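Local coordinates for protein mandalate racemase/muconate lactonizing enzyme (Unidentified, PDB 4E4U) that is of unconfirmed specificity but probably abstracts a proton next to a substrate carboxylate, as do its enolase-superfamily relatives mandelate racemase and muconate lactonizing enzyme, at residues H17-F25 with H309-A317; E39-M50 with L88-G96. One frame throughout, in Å; residues are numbered along the deposited sequence. Where two conformers were deposited one is given.

Both interactions show how a capping domain is built and seated in an enolase-type protein. Interaction 1 joins residues 17-25 of that domain to the barrel segment 309-317, whereas interaction 2, nested within it along the chain, packs residues 39-50 on helix 88-109. Their centres lie about 12 Å apart. Glu39 connects them: OE2 is 2.7 Å from Gly313 N and OE1 2.8 Å from Gly316 N, probable hydrogen bonds at the N-terminal end of helix 314-325, one to its N-cap. In this family the active site is expected where the capping domain meets the barrel. The bound dithiol's pocket is lined by Tyr132, Cys151, Glu154, Asn155 and Leu158, which belong to neither contact.

Interaction 1 of 2, residues H17-F25 with H309-A317; sequences HVGGMYWIF and HLYNGPVGA
Trp23 lays one indole face on the backbone of Asn312 and Gly313, with Gly313 CA 3.6 Å from the centroid of the six-membered ring in a CH-pi contact. This is the domain interface of the enolase fold: strand 22-30 of the capping domain and the turn before it meet the barrel loop that follows strand 305-306 and enters helix 314-325. Without a side chain at Gly313, the helix N-cap, the indole can settle directly on the main chain. Pro314 CD lies 4.2 Å from Phe25 CZ, at the edge of the phenyl ring, and Val315 CG2 approaches Phe25 CE1 to 3.6 Å. Tyr311 repeats the theme at the type II turn His17-Gly20. Its CG is anti to the backbone N (chi1 -164°), which carries the ring out to the turn, where Gly19 CA sits over its face, 3.8 Å from the centroid.

Behind these contacts, Trp23 NE1 donates to Gly19 O at 2.9 Å, nearly straight at 165°; the oxygen lies in the indole plane, although the N-H comes from above the carbonyl plane. His387 also hydrogen-bonds Gly19 O. Finally, a water donates to His17 O at 2.8 Å and hydrogen-bonds Tyr311 OH at 3.0 Å.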
loop_
_atom_site.group_PDB
_atom_site.type_symbol
_atom_site.label_atom_id
_atom_site.label_comp_id
_atom_site.label_asym_id
_atom_site.label_seq_id
_atom_site.Cartn_x
_atom_site.Cartn_y
_atom_site.Cartn_z
ATOM N N HIS A 17 -19.074 32.230 -32.193
ATOM C CA HIS A 17 -17.883 31.924 -31.396
ATOM C C HIS A 17 -17.583 30.426 -31.259
ATOM O O HIS A 17 -17.282 29.936 -30.167
ATOM C CB HIS A 17 -17.964 32.598 -30.012
ATOM C CG HIS A 17 -18.446 34.018 -30.059
ATOM N ND1 HIS A 17 -17.742 35.024 -30.683
ATOM C CD2 HIS A 17 -19.562 34.597 -29.553
ATOM C CE1 HIS A 17 -18.407 36.162 -30.569
ATOM N NE2 HIS A 17 -19.513 35.930 -29.886
ATOM N N VAL A 18 -17.648 29.698 -32.370
ATOM C CA VAL A 18 -17.298 28.283 -32.331
ATOM C C VAL A 18 -15.787 28.133 -32.172
ATOM O O VAL A 18 -15.011 28.594 -33.008
ATOM C CB VAL A 18 -17.794 27.510 -33.568
ATOM C CG1 VAL A 18 -17.827 26.015 -33.265
ATOM C CG2 VAL A 18 -19.174 27.984 -33.980
ATOM N N GLY A 19 -15.372 27.496 -31.084
ATOM C CA GLY A 19 -13.963 27.420 -30.758
ATOM C C GLY A 19 -13.543 28.526 -29.805
ATOM O O GLY A 19 -12.351 28.718 -29.560
ATOM N N GLY A 20 -14.518 29.264 -29.274
ATOM C CA GLY A 20 -14.238 30.240 -28.233
ATOM C C GLY A 20 -14.267 31.686 -28.686
ATOM O O GLY A 20 -14.592 31.983 -29.831
ATOM N N MET A 21 -13.922 32.596 -27.779
ATOM C CA MET A 21 -14.020 34.026 -28.059
ATOM C C MET A 21 -12.860 34.595 -28.877
ATOM O O MET A 21 -13.048 35.517 -29.662
ATOM C CB MET A 21 -14.153 34.805 -26.747
ATOM C CG MET A 21 -15.354 34.411 -25.897
ATOM S SD MET A 21 -16.906 34.506 -26.810
ATOM C CE MET A 21 -16.944 36.237 -27.255
ATOM N N TYR A 22 -11.660 34.072 -28.674
ATOM C CA TYR A 22 -10.487 34.593 -29.370
ATOM C C TYR A 22 -9.418 33.528 -29.432
ATOM O O TYR A 22 -9.377 32.629 -28.592
ATOM C CB TYR A 22 -9.936 35.867 -28.697
ATOM C CG TYR A 22 -9.698 35.693 -27.218
ATOM C CD1 TYR A 22 -8.527 35.103 -26.743
ATOM C CD2 TYR A 22 -10.659 36.076 -26.292
ATOM C CE1 TYR A 22 -8.320 34.908 -25.385
ATOM C CE2 TYR A 22 -10.459 35.896 -24.938
ATOM C CZ TYR A 22 -9.296 35.305 -24.489
ATOM O OH TYR A 22 -9.121 35.127 -23.139
ATOM N N TRP A 23 -8.556 33.633 -30.435
ATOM C CA TRP A 23 -7.417 32.735 -30.572
ATOM C C TRP A 23 -6.132 33.541 -30.503
ATOM O O TRP A 23 -6.029 34.615 -31.101
ATOM C CB TRP A 23 -7.498 31.963 -31.889
ATOM C CG TRP A 23 -8.731 31.115 -32.001
ATOM C CD1 TRP A 23 -9.431 30.537 -30.971
ATOM C CD2 TRP A 23 -9.430 30.763 -33.206
ATOM N NE1 TRP A 23 -10.509 29.838 -31.467
ATOM C CE2 TRP A 23 -10.531 29.962 -32.834
ATOM C CE3 TRP A 23 -9.223 31.045 -34.561
ATOM C CZ2 TRP A 23 -11.434 29.452 -33.773
ATOM C CZ3 TRP A 23 -10.117 30.527 -35.492
ATOM C CH2 TRP A 23 -11.205 29.741 -35.094
ATOM N N ILE A 24 -5.162 33.020 -29.757
ATOM C CA ILE A 24 -3.903 33.717 -29.537
ATOM C C ILE A 24 -2.806 33.104 -30.393
ATOM O O ILE A 24 -2.353 31.990 -30.115
ATOM C CB ILE A 24 -3.477 33.637 -28.057
ATOM C CG1 ILE A 24 -4.587 34.156 -27.141
ATOM C CG2 ILE A 24 -2.193 34.417 -27.839
ATOM C CD1 ILE A 24 -4.324 33.898 -25.661
ATOM N N PHE A 25 -2.372 33.828 -31.422
ATOM C CA PHE A 25 -1.327 33.328 -32.310
ATOM C C PHE A 25 -0.021 34.072 -32.096
ATOM O O PHE A 25 -0.022 35.267 -31.798
ATOM C CB PHE A 25 -1.739 33.465 -33.782
ATOM C CG PHE A 25 -3.005 32.735 -34.134
ATOM C CD1 PHE A 25 -3.096 31.356 -33.996
ATOM C CD2 PHE A 25 -4.103 33.429 -34.630
ATOM C CE1 PHE A 25 -4.266 30.686 -34.329
ATOM C CE2 PHE A 25 -5.264 32.765 -34.968
ATOM C CZ PHE A 25 -5.351 31.393 -34.813
ATOM N N HIS A 309 -7.141 17.370 -26.941
ATOM C CA HIS A 309 -8.225 18.329 -26.833
ATOM C C HIS A 309 -8.026 19.458 -27.831
ATOM O O HIS A 309 -6.893 19.850 -28.136
ATOM C CB HIS A 309 -8.229 18.899 -25.411
ATOM C CG HIS A 309 -9.079 20.118 -25.246
ATOM N ND1 HIS A 309 -8.584 21.395 -25.394
ATOM C CD2 HIS A 309 -10.384 20.259 -24.911
ATOM C CE1 HIS A 309 -9.554 22.269 -25.185
ATOM N NE2 HIS A 309 -10.653 21.603 -24.888
ATOM N N LEU A 310 -9.131 19.999 -28.325
ATOM C CA LEU A 310 -9.066 21.157 -29.197
ATOM C C LEU A 310 -10.320 22.013 -29.017
ATOM O O LEU A 310 -11.427 21.581 -29.333
ATOM C CB LEU A 310 -8.904 20.706 -30.652
ATOM C CG LEU A 310 -8.056 21.576 -31.575
ATOM C CD1 LEU A 310 -8.705 22.938 -31.774
ATOM C CD2 LEU A 310 -6.636 21.714 -31.033
ATOM N N TYR A 311 -10.140 23.219 -28.484
ATOM C CA TYR A 311 -11.208 24.210 -28.451
ATOM C C TYR A 311 -10.565 25.564 -28.679
ATOM O O TYR A 311 -10.523 26.421 -27.794
ATOM C CB TYR A 311 -12.001 24.191 -27.135
ATOM C CG TYR A 311 -13.310 24.938 -27.285
ATOM C CD1 TYR A 311 -14.317 24.441 -28.107
ATOM C CD2 TYR A 311 -13.530 26.154 -26.647
ATOM C CE1 TYR A 311 -15.507 25.120 -28.281
ATOM C CE2 TYR A 311 -14.732 26.843 -26.813
ATOM C CZ TYR A 311 -15.713 26.315 -27.628
ATOM O OH TYR A 311 -16.904 26.985 -27.805
ATOM N N ASN A 312 -10.047 25.738 -29.887
ATOM C CA ASN A 312 -9.198 26.871 -30.213
ATOM C C ASN A 312 -8.974 26.864 -31.721
ATOM O O ASN A 312 -9.736 26.209 -32.446
ATOM C CB ASN A 312 -7.889 26.867 -29.385
ATOM C CG ASN A 312 -7.162 25.531 -29.406
ATOM O OD1 ASN A 312 -7.492 24.602 -28.657
ATOM N ND2 ASN A 312 -6.137 25.442 -30.241
ATOM N N GLY A 313 -7.948 27.572 -32.194
ATOM C CA GLY A 313 -7.770 27.812 -33.617
ATOM C C GLY A 313 -7.098 26.695 -34.397
ATOM O O GLY A 313 -6.726 25.656 -33.844
ATOM N N PRO A 314 -6.933 26.907 -35.707
ATOM C CA PRO A 314 -6.393 25.856 -36.570
ATOM C C PRO A 314 -4.882 25.690 -36.456
ATOM O O PRO A 314 -4.353 24.693 -36.935
ATOM C CB PRO A 314 -6.773 26.333 -37.977
ATOM C CG PRO A 314 -6.813 27.817 -37.844
ATOM C CD PRO A 314 -7.379 28.078 -36.480
ATOM N N VAL A 315 -4.188 26.640 -35.837
ATOM C CA VAL A 315 -2.745 26.486 -35.664
ATOM C C VAL A 315 -2.462 25.458 -34.565
ATOM O O VAL A 315 -1.668 24.534 -34.756
ATOM C CB VAL A 315 -2.044 27.833 -35.393
ATOM C CG1 VAL A 315 -0.576 27.612 -35.047
ATOM C CG2 VAL A 315 -2.185 28.761 -36.609
ATOM N N GLY A 316 -3.123 25.602 -33.422
ATOM C CA GLY A 316 -3.044 24.585 -32.389
ATOM C C GLY A 316 -3.540 23.241 -32.899
ATOM O O GLY A 316 -2.981 22.199 -32.557
ATOM N N ALA A 317 -4.584 23.252 -33.726
ATOM C CA ALA A 317 -5.075 22.006 -34.316
ATOM C C ALA A 317 -4.007 21.361 -35.199
ATOM O O ALA A 317 -3.770 20.147 -35.117
ATOM C CB ALA A 317 -6.351 22.247 -35.104
HETATM O O HOH W 1 -17.875 29.805 -27.383
#

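Interaction 2 of 2, residues E39-M50 with L88-G96; sequences EIYSATFGPKAM and LTMMGVVSG
Thr89 OG1, packed against Ser42, Thr44 and Phe45, is gripped from two sources: a water donates to it at 2.9 Å, and Asp87 of the second subunit forms a hydrogen bond with it. The same water hydrogen-bonds Ser42 OG and accepts from Phe45 N, so it ties the helix side chain to the opposing loop. Thr44 OG1 shares the Asp87 carboxylate oxygen of the second subunit, so a probably charged carboxylate of the neighbouring subunit reaches both threonines. The methyl of Thr89 serves the apolar side. With CG2 anti to the backbone N and OG1 beside it (chi1 -63°), the hydroxyl stays with the water while CG2 meets Met50 SD tip to tip at 3.8 Å. Met50, bent at its second and third torsions, then passes Val93 in the opposite direction, Met50 CE lying 4.0 Å from Val93 CG2.

In the capping domain of the enolase fold a three-stranded antiparallel sheet is backed by helices, and here strand 35-40 packs against helix 88-109. Gly92 and Gly96, one turn apart, let the two segments come close. Ile40 CG2 rests by Gly92 O at 3.5 Å, its CG1 lies near Gly96 CA, and CD1 continues to Val93. Glu39 O comes within 3.2 Å of Gly96 CA. A second water donates to both Tyr41 O and Leu88 O, joining the two backbones. On the helix itself, Ser95 OG donates to Met91 O at 2.6 Å, from the face of that carbonyl opposite to Ser95 N, and is also hydrogen-bonded to Gly287 N.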
loop_
_atom_site.group_PDB
_atom_site.type_symbol
_atom_site.label_atom_id
_atom_site.label_comp_id
_atom_site.label_asym_id
_atom_site.label_seq_id
_atom_site.Cartn_x
_atom_site.Cartn_y
_atom_site.Cartn_z
ATOM N N GLU A 39 0.267 28.680 -31.492
ATOM C CA GLU A 39 -0.954 29.089 -30.816
ATOM C C GLU A 39 -0.811 28.824 -29.325
ATOM O O GLU A 39 -0.194 27.835 -28.918
ATOM C CB GLU A 39 -2.181 28.356 -31.375
ATOM C CG GLU A 39 -3.481 28.820 -30.732
ATOM C CD GLU A 39 -4.738 28.415 -31.479
ATOM O OE1 GLU A 39 -4.659 27.767 -32.549
ATOM O OE2 GLU A 39 -5.831 28.762 -30.976
ATOM N N ILE A 40 -1.372 29.728 -28.528
ATOM C CA ILE A 40 -1.319 29.669 -27.079
ATOM C C ILE A 40 -2.715 29.404 -26.528
ATOM O O ILE A 40 -3.669 30.075 -26.921
ATOM C CB ILE A 40 -0.786 31.005 -26.531
ATOM C CG1 ILE A 40 0.681 31.172 -26.931
ATOM C CG2 ILE A 40 -0.987 31.113 -25.021
ATOM C CD1 ILE A 40 1.260 32.542 -26.679
ATOM N N TYR A 41 -2.837 28.423 -25.631
ATOM C CA TYR A 41 -4.119 28.114 -25.006
ATOM C C TYR A 41 -4.014 28.476 -23.535
ATOM O O TYR A 41 -3.404 27.748 -22.744
ATOM C CB TYR A 41 -4.472 26.634 -25.166
ATOM C CG TYR A 41 -5.909 26.283 -24.830
ATOM C CD1 TYR A 41 -6.940 26.661 -25.674
ATOM C CD2 TYR A 41 -6.233 25.555 -23.692
ATOM C CE1 TYR A 41 -8.253 26.340 -25.393
ATOM C CE2 TYR A 41 -7.553 25.222 -23.404
ATOM C CZ TYR A 41 -8.558 25.625 -24.261
ATOM O OH TYR A 41 -9.877 25.314 -24.003
ATOM N N SER A 42 -4.573 29.627 -23.174
ATOM C CA SER A 42 -4.508 30.105 -21.798
ATOM C C SER A 42 -5.484 31.250 -21.622
ATOM O O SER A 42 -5.421 32.239 -22.353
ATOM C CB SER A 42 -3.097 30.603 -21.477
ATOM O OG SER A 42 -2.969 30.887 -20.098
ATOM N N ALA A 43 -6.376 31.125 -20.646
ATOM C CA ALA A 43 -7.382 32.158 -20.417
ATOM C C ALA A 43 -7.583 32.480 -18.942
ATOM O O ALA A 43 -8.625 33.008 -18.558
ATOM C CB ALA A 43 -8.708 31.777 -21.076
ATOM N N THR A 44 -6.594 32.164 -18.112
ATOM C CA THR A 44 -6.620 32.627 -16.728
ATOM C C THR A 44 -6.805 34.145 -16.695
ATOM O O THR A 44 -7.596 34.672 -15.897
ATOM C CB THR A 44 -5.323 32.259 -16.005
ATOM O OG1 THR A 44 -5.083 30.857 -16.147
ATOM C CG2 THR A 44 -5.413 32.601 -14.528
ATOM N N PHE A 45 -6.067 34.827 -17.577
ATOM C CA PHE A 45 -6.119 36.278 -17.734
ATOM C C PHE A 45 -6.552 36.597 -19.150
ATOM O O PHE A 45 -6.295 35.810 -20.064
ATOM C CB PHE A 45 -4.746 36.911 -17.481
ATOM C CG PHE A 45 -4.054 36.375 -16.270
ATOM C CD1 PHE A 45 -4.601 36.559 -15.006
ATOM C CD2 PHE A 45 -2.861 35.674 -16.386
ATOM C CE1 PHE A 45 -3.966 36.050 -13.877
ATOM C CE2 PHE A 45 -2.228 35.160 -15.262
ATOM C CZ PHE A 45 -2.781 35.350 -14.002
ATOM N N GLY A 46 -7.187 37.756 -19.329
ATOM C CA GLY A 46 -7.679 38.189 -20.626
ATOM C C GLY A 46 -6.601 38.625 -21.601
ATOM O O GLY A 46 -5.439 38.772 -21.227
ATOM N N PRO A 47 -6.980 38.810 -22.867
ATOM C CA PRO A 47 -6.029 39.140 -23.933
ATOM C C PRO A 47 -5.243 40.442 -23.721
ATOM O O PRO A 47 -4.129 40.541 -24.237
ATOM C CB PRO A 47 -6.918 39.215 -25.185
ATOM C CG PRO A 47 -8.330 39.362 -24.658
ATOM C CD PRO A 47 -8.335 38.577 -23.390
ATOM N N LYS A 48 -5.787 41.407 -22.981
ATOM C CA LYS A 48 -5.053 42.641 -22.682
ATOM C C LYS A 48 -3.835 42.373 -21.798
ATOM O O LYS A 48 -2.816 43.060 -21.884
ATOM C CB LYS A 48 -5.974 43.655 -22.011
ATOM C CG LYS A 48 -5.472 45.083 -22.027
ATOM C CD LYS A 48 -6.644 46.055 -21.981
ATOM C CE LYS A 48 -7.880 45.441 -22.642
ATOM N NZ LYS A 48 -8.730 46.435 -23.357
ATOM N N ALA A 49 -3.941 41.370 -20.942
ATOM C CA ALA A 49 -2.809 40.956 -20.130
ATOM C C ALA A 49 -1.908 39.993 -20.899
ATOM O O ALA A 49 -0.691 40.002 -20.720
ATOM C CB ALA A 49 -3.291 40.316 -18.840
ATOM N N MET A 50 -2.499 39.160 -21.756
ATOM C CA MET A 50 -1.718 38.151 -22.467
ATOM C C MET A 50 -0.669 38.757 -23.398
ATOM O O MET A 50 0.422 38.217 -23.527
ATOM C CB MET A 50 -2.626 37.183 -23.231
ATOM C CG MET A 50 -3.400 36.235 -22.318
ATOM S SD MET A 50 -2.344 35.199 -21.292
ATOM C CE MET A 50 -1.638 34.112 -22.525
ATOM N N LEU A 88 0.544 27.748 -15.051
ATOM C CA LEU A 88 -0.371 27.396 -16.134
ATOM C C LEU A 88 -0.314 28.372 -17.321
ATOM O O LEU A 88 -0.291 27.952 -18.479
ATOM C CB LEU A 88 -1.796 27.306 -15.588
ATOM C CG LEU A 88 -2.874 26.825 -16.557
ATOM C CD1 LEU A 88 -2.660 25.365 -16.948
ATOM C CD2 LEU A 88 -4.237 27.014 -15.930
ATOM N N THR A 89 -0.291 29.671 -17.044
ATOM C CA THR A 89 -0.238 30.642 -18.132
ATOM C C THR A 89 1.105 30.579 -18.845
ATOM O O THR A 89 1.153 30.615 -20.078
ATOM C CB THR A 89 -0.545 32.073 -17.646
ATOM O OG1 THR A 89 -1.888 32.125 -17.151
ATOM C CG2 THR A 89 -0.393 33.080 -18.774
ATOM N N MET A 90 2.191 30.450 -18.084
ATOM C CA MET A 90 3.519 30.359 -18.693
ATOM C C MET A 90 3.600 29.141 -19.597
ATOM O O MET A 90 4.173 29.204 -20.681
ATOM C CB MET A 90 4.608 30.276 -17.624
ATOM C CG MET A 90 6.000 29.980 -18.182
ATOM S SD MET A 90 6.602 31.220 -19.357
ATOM C CE MET A 90 7.632 32.204 -18.270
ATOM N N MET A 91 3.021 28.028 -19.163
ATOM C CA MET A 91 3.060 26.831 -19.980
ATOM C C MET A 91 2.281 27.003 -21.281
ATOM O O MET A 91 2.717 26.530 -22.331
ATOM C CB MET A 91 2.595 25.621 -19.188
ATOM C CG MET A 91 3.575 25.196 -18.094
ATOM S SD MET A 91 5.189 24.656 -18.704
ATOM C CE MET A 91 6.179 26.144 -18.587
ATOM N N GLY A 92 1.138 27.687 -21.232
ATOM C CA GLY A 92 0.427 28.017 -22.459
ATOM C C GLY A 92 1.276 28.864 -23.394
ATOM O O GLY A 92 1.373 28.592 -24.592
ATOM N N VAL A 93 1.913 29.892 -22.846
ATOM C CA VAL A 93 2.748 30.770 -23.659
ATOM C C VAL A 93 3.912 30.019 -24.292
ATOM O O VAL A 93 4.151 30.129 -25.502
ATOM C CB VAL A 93 3.275 31.967 -22.849
ATOM C CG1 VAL A 93 4.242 32.803 -23.684
ATOM C CG2 VAL A 93 2.114 32.819 -22.365
ATOM N N VAL A 94 4.637 29.245 -23.495
ATOM C CA VAL A 94 5.769 28.523 -24.061
ATOM C C VAL A 94 5.322 27.469 -25.072
ATOM O O VAL A 94 6.056 27.175 -26.010
ATOM C CB VAL A 94 6.722 27.935 -22.990
ATOM C CG1 VAL A 94 6.190 26.623 -22.432
ATOM C CG2 VAL A 94 8.113 27.751 -23.588
ATOM N N SER A 95 4.117 26.923 -24.911
ATOM C CA SER A 95 3.603 25.957 -25.883
ATOM C C SER A 95 3.530 26.591 -27.270
ATOM O O SER A 95 3.914 25.980 -28.268
ATOM C CB SER A 95 2.207 25.480 -25.499
ATOM O OG SER A 95 2.199 24.805 -24.262
ATOM N N GLY A 96 3.023 27.819 -27.328
ATOM C CA GLY A 96 2.892 28.520 -28.593
ATOM C C GLY A 96 4.246 28.840 -29.187
ATOM O O GLY A 96 4.470 28.655 -30.381
HETATM O O HOH W 2 -2.647 27.357 -20.092
HETATM O O HOH W 3 -3.803 33.269 -18.976
#